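Local coordinates for protein AvrA (Salmonella typhimurium, PDB 6BE0) that probably transfers acetyl groups from acetyl-CoA to serine and threonine side chains of target proteins, as a bacterial effector of the YopJ family that binds inositol hexakisphosphate, at residues A[45-48]-A[49-53]. Numbering follows the deposited sequence.
Sequences RIVE and RLESE. Unlike the reference sequence in segment 45-48: Arg45 (reference Cys).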
loop_
_atom_site.group_PDB
_atom_site.type_symbol
_atom_site.label_atom_id
_atom_site.label_comp_id
_atom_site.label_asym_id
_atom_site.label_seq_id
_atom_site.Cartn_x
_atom_site.Cartn_y
_atom_site.Cartn_z
ATOM N N ARG A 45 -20.850 -14.865 3.934
ATOM C CA ARG A 45 -21.611 -14.688 2.702
ATOM C C ARG A 45 -20.825 -13.832 1.712
ATOM O O ARG A 45 -20.818 -14.104 0.511
ATOM C CB ARG A 45 -22.972 -14.048 2.993
ATOM C CG ARG A 45 -23.881 -14.896 3.873
ATOM C CD ARG A 45 -25.311 -14.366 3.898
ATOM N NE ARG A 45 -25.452 -13.143 4.688
ATOM C CZ ARG A 45 -25.818 -13.103 5.968
ATOM N NH1 ARG A 45 -26.084 -14.219 6.636
ATOM N NH2 ARG A 45 -25.920 -11.935 6.587
ATOM N N ILE A 46 -20.158 -12.803 2.228
ATOM C CA ILE A 46 -19.369 -11.897 1.397
ATOM C C ILE A 46 -18.236 -12.640 0.692
ATOM O O ILE A 46 -18.031 -12.473 -0.511
ATOM C CB ILE A 46 -18.789 -10.731 2.237
ATOM C CG1 ILE A 46 -19.904 -9.752 2.607
ATOM C CG2 ILE A 46 -17.686 -9.990 1.477
ATOM C CD1 ILE A 46 -19.518 -8.742 3.670
ATOM N N VAL A 47 -17.503 -13.458 1.442
ATOM C CA VAL A 47 -16.378 -14.206 0.887
ATOM C C VAL A 47 -16.815 -15.043 -0.313
ATOM O O VAL A 47 -16.113 -15.103 -1.323
ATOM C CB VAL A 47 -15.735 -15.130 1.950
ATOM C CG1 VAL A 47 -14.743 -16.106 1.310
ATOM C CG2 VAL A 47 -15.041 -14.303 3.020
ATOM N N GLU A 48 -17.975 -15.681 -0.201
ATOM C CA GLU A 48 -18.485 -16.516 -1.282
ATOM C C GLU A 48 -18.778 -15.675 -2.520
ATOM O O GLU A 48 -18.496 -16.098 -3.643
ATOM C CB GLU A 48 -19.745 -17.266 -0.839
ATOM C CG GLU A 48 -20.235 -18.311 -1.842
ATOM C CD GLU A 48 -21.017 -17.716 -3.002
ATOM O OE1 GLU A 48 -21.726 -16.707 -2.799
ATOM O OE2 GLU A 48 -20.922 -18.261 -4.122
ATOM N N ARG A 49 -19.341 -14.487 -2.318
ATOM C CA ARG A 49 -19.640 -13.593 -3.432
ATOM C C ARG A 49 -18.362 -13.167 -4.146
ATOM O O ARG A 49 -18.329 -13.096 -5.373
ATOM C CB ARG A 49 -20.409 -12.359 -2.954
ATOM C CG ARG A 49 -21.824 -12.653 -2.476
ATOM C CD ARG A 49 -22.683 -11.393 -2.419
ATOM N NE ARG A 49 -22.096 -10.349 -1.581
ATOM C CZ ARG A 49 -21.325 -9.358 -2.027
ATOM N NH1 ARG A 49 -21.030 -9.253 -3.318
ATOM N NH2 ARG A 49 -20.845 -8.462 -1.174
ATOM N N LEU A 50 -17.313 -12.889 -3.377
ATOM C CA LEU A 50 -16.033 -12.473 -3.947
ATOM C C LEU A 50 -15.463 -13.547 -4.865
ATOM O O LEU A 50 -14.996 -13.252 -5.964
ATOM C CB LEU A 50 -15.023 -12.156 -2.842
ATOM C CG LEU A 50 -15.343 -10.983 -1.913
ATOM C CD1 LEU A 50 -14.233 -10.810 -0.891
ATOM C CD2 LEU A 50 -15.549 -9.701 -2.699
ATOM N N GLU A 51 -15.501 -14.791 -4.405
ATOM C CA GLU A 51 -14.986 -15.908 -5.184
ATOM C C GLU A 51 -15.853 -16.151 -6.413
ATOM O O GLU A 51 -15.343 -16.398 -7.504
ATOM C CB GLU A 51 -14.916 -17.168 -4.320
ATOM C CG GLU A 51 -13.891 -17.077 -3.201
ATOM C CD GLU A 51 -13.959 -18.249 -2.247
ATOM O OE1 GLU A 51 -15.079 -18.614 -1.835
ATOM O OE2 GLU A 51 -12.893 -18.806 -1.913
ATOM N N SER A 52 -17.166 -16.071 -6.227
ATOM C CA SER A 52 -18.111 -16.237 -7.325
ATOM C C SER A 52 -17.895 -15.178 -8.400
ATOM O O SER A 52 -17.894 -15.480 -9.595
ATOM C CB SER A 52 -19.548 -16.168 -6.805
ATOM O OG SER A 52 -20.478 -16.253 -7.868
ATOM N N GLU A 53 -17.709 -13.938 -7.962
ATOM C CA GLU A 53 -17.549 -12.811 -8.872
ATOM C C GLU A 53 -16.260 -12.913 -9.687
ATOM O O GLU A 53 -16.163 -12.352 -10.779
ATOM C CB GLU A 53 -17.576 -11.500 -8.086
ATOM C CG GLU A 53 -18.965 -11.134 -7.578
ATOM C CD GLU A 53 -18.934 -10.179 -6.399
ATOM O OE1 GLU A 53 -17.855 -9.630 -6.099
ATOM O OE2 GLU A 53 -19.993 -9.982 -5.769
#
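Arg49 and Ile46 meet on one flank of helix 40-55, a regular alpha-helix in which residues 45-48 and 49-53 form successive turns. The helical assignment rests on four consecutive i to i+4 backbone bonds, from Arg49 N, Leu50 N, Glu51 N and Ser52 N to the carbonyls of Arg45, Ile46, Val47 and Glu48; the shortest of these four, Ser52 N to Glu48 O, measures 2.9 Å with an N-H...O angle of 161°. Arg49 sets CG beside its own backbone N (chi1 -68°) and bends at chi3, which returns the guanidinium along the helix: NH2 lies 4.1 Å from Ile46 CG1, in an oblique approach. A salt bridge from Arg49 NH1 to Glu53 OE2, 2.8 Å, holds the same group from the other direction, so its rotation is probably restricted. Ile46 turns its other branch to Leu50, CG2 to CG at 4.2 Å, an apolar i to i+4 contact. On the next flank, Val47 and Glu51 run side by side; Leu50 and Glu51 also pack against helix 287-300, where Lys297 pairs with the Glu51 carboxylate. The segment thus joins the N-terminal helix to the C-terminal one, which carries Lys291 of the inositol hexakisphosphate site. Glu48, with CG anti to the backbone N and the chain bent at chi2 (-80°), leads its carboxylate forward alongside the next turn, bringing OE2 to 3.7 Å from Ser52 CB.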